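Local coordinates for transcription regulator AsnC/Lrp ligand binding domain-containing protein (PDB 2ZBC), which probably binds amino acids such as isoleucine as a stand-alone RAM module, and may thereby take part in regulating amino-acid metabolism, at residues V56-T59 against I60-P64. Sequence-based numbering, arbitrary orientation.
With ILE (isoleucine), chain I.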
loop_
_atom_site.group_PDB
_atom_site.type_symbol
_atom_site.label_atom_id
_atom_site.label_comp_id
_atom_site.label_asym_id
_atom_site.label_seq_id
_atom_site.Cartn_x
_atom_site.Cartn_y
_atom_site.Cartn_z
ATOM N N VAL A 56 0.455 -23.475 -1.489
ATOM C CA VAL A 56 0.303 -22.100 -1.840
ATOM C C VAL A 56 0.653 -21.872 -3.309
ATOM O O VAL A 56 -0.128 -21.237 -4.039
ATOM C CB VAL A 56 1.158 -21.126 -0.903
ATOM C CG1 VAL A 56 1.086 -19.714 -1.361
ATOM C CG2 VAL A 56 0.716 -21.235 0.490
ATOM N N THR A 57 1.803 -22.349 -3.768
ATOM C CA THR A 57 2.248 -22.076 -5.122
ATOM C C THR A 57 1.482 -22.898 -6.152
ATOM O O THR A 57 0.975 -22.341 -7.127
ATOM C CB THR A 57 3.758 -22.393 -5.325
ATOM O OG1 THR A 57 4.479 -21.403 -4.646
ATOM C CG2 THR A 57 4.186 -22.242 -6.754
ATOM N N ASN A 58 1.294 -24.190 -5.866
ATOM C CA ASN A 58 0.779 -25.098 -6.878
ATOM C C ASN A 58 -0.707 -25.405 -6.887
ATOM O O ASN A 58 -1.190 -26.016 -7.817
ATOM C CB ASN A 58 1.714 -26.369 -7.051
ATOM C CG ASN A 58 3.122 -25.983 -7.509
ATOM O OD1 ASN A 58 4.129 -26.336 -6.890
ATOM N ND2 ASN A 58 3.196 -25.267 -8.558
ATOM N N THR A 59 -1.413 -25.030 -5.842
ATOM C CA THR A 59 -2.848 -25.167 -5.758
ATOM C C THR A 59 -3.410 -23.801 -5.659
ATOM O O THR A 59 -3.939 -23.342 -6.653
ATOM C CB THR A 59 -3.271 -26.089 -4.604
ATOM O OG1 THR A 59 -2.634 -27.378 -4.802
ATOM C CG2 THR A 59 -4.684 -26.347 -4.594
ATOM N N ILE A 60 -3.244 -23.087 -4.542
ATOM C CA ILE A 60 -4.021 -21.848 -4.346
ATOM C C ILE A 60 -3.718 -20.859 -5.477
ATOM O O ILE A 60 -4.667 -20.331 -6.140
ATOM C CB ILE A 60 -3.739 -21.111 -2.977
ATOM C CG1 ILE A 60 -4.029 -21.950 -1.749
ATOM C CG2 ILE A 60 -4.654 -19.837 -2.869
ATOM C CD1 ILE A 60 -3.932 -21.155 -0.453
ATOM N N ARG A 61 -2.420 -20.596 -5.695
ATOM C CA ARG A 61 -2.002 -19.652 -6.743
ATOM C C ARG A 61 -2.196 -20.088 -8.212
ATOM O O ARG A 61 -1.845 -19.326 -9.133
ATOM C CB ARG A 61 -0.551 -19.185 -6.539
ATOM C CG ARG A 61 -0.443 -18.328 -5.316
ATOM C CD ARG A 61 0.925 -18.028 -4.838
ATOM N NE ARG A 61 1.786 -17.293 -5.716
ATOM C CZ ARG A 61 1.788 -15.980 -5.850
ATOM N NH1 ARG A 61 0.957 -15.224 -5.152
ATOM N NH2 ARG A 61 2.663 -15.428 -6.655
ATOM N N LYS A 62 -2.637 -21.327 -8.411
ATOM C CA LYS A 62 -3.027 -21.793 -9.721
ATOM C C LYS A 62 -4.530 -21.938 -9.897
ATOM O O LYS A 62 -4.964 -22.365 -10.962
ATOM C CB LYS A 62 -2.236 -23.053 -10.051
ATOM C CG LYS A 62 -0.770 -22.668 -10.331
ATOM C CD LYS A 62 0.145 -23.806 -10.714
ATOM C CE LYS A 62 1.608 -23.371 -11.036
ATOM N NZ LYS A 62 1.817 -23.206 -12.550
ATOM N N LEU A 63 -5.334 -21.654 -8.890
ATOM C CA LEU A 63 -6.774 -21.807 -9.033
ATOM C C LEU A 63 -7.307 -20.743 -9.979
ATOM O O LEU A 63 -6.889 -19.572 -9.893
ATOM C CB LEU A 63 -7.483 -21.630 -7.699
ATOM C CG LEU A 63 -7.234 -22.684 -6.586
ATOM C CD1 LEU A 63 -8.002 -22.285 -5.390
ATOM C CD2 LEU A 63 -7.531 -24.145 -7.029
ATOM N N PRO A 64 -8.242 -21.109 -10.847
ATOM C CA PRO A 64 -8.961 -20.097 -11.660
ATOM C C PRO A 64 -9.478 -18.977 -10.827
ATOM O O PRO A 64 -10.113 -19.155 -9.794
ATOM C CB PRO A 64 -10.132 -20.880 -12.245
ATOM C CG PRO A 64 -9.576 -22.338 -12.337
ATOM C CD PRO A 64 -8.789 -22.452 -11.040
HETATM N N ILE I . 4.527 -14.322 -1.855
HETATM C CA ILE I . 3.380 -15.244 -2.121
HETATM C C ILE I . 2.485 -15.456 -0.882
HETATM O O ILE I . 2.909 -14.941 0.193
HETATM C CB ILE I . 3.889 -16.593 -2.593
HETATM C CG1 ILE I . 4.531 -17.387 -1.459
HETATM C CG2 ILE I . 4.972 -16.380 -3.610
HETATM C CD1 ILE I . 5.082 -18.685 -1.939
HETATM O OXT ILE I . 1.391 -16.112 -1.007
#
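One face of the Arg-61 guanidinium is taken by the bound isoleucine, whose CG2 methyl lies 3.7 Å above the guanidinium plane and is offset toward its rim, while Arg-61 CD rests 3.9 Å from Val-56 CG1. Its three nitrogens have polar partners: NE forms a salt bridge with Glu-15 of the second subunit, NH1 a hydrogen bond with Thr-69, and NH2 a weak, long ion pair with Asp-39 of the second subunit. A bend at chi3 (62°) swings the guanidinium off the line of the stem, placing it beside the ligand's CB and CG2. Were Arg-61 replaced by an alanine, Glu-15 of the second subunit would probably lose its charged mate and one side of the ligand its cover. With chi1 at 175°, Val-56 CG1 lies opposite the backbone nitrogen, and this methyl also meets the ligand carboxylate, 3.6 Å from OXT. Thr-57 lies beside the ligand's far end, with OG1 3.9 Å from CD1; the hydroxyl is bonded to Lys-53 and to Glu-15 of the second subunit.

The backbone brings these groups together. Arg-61 N reaches back five residues to Val-56 O (2.9 Å), a pi-type closure of the last helical turn. Lys-62 N bonds Thr-59 O at 3.0 Å from well above the carbonyl plane, and a type I turn from Ile-60 to Leu-63 carries the chain onward. Leu-63 CG packs 3.4 Å from Thr-59 O. The C-terminal end of helix 49-60 thus helps build an intersubunit isoleucine pocket, consistent with the effector site of the Lrp/AsnC ligand-binding (RAM) fold.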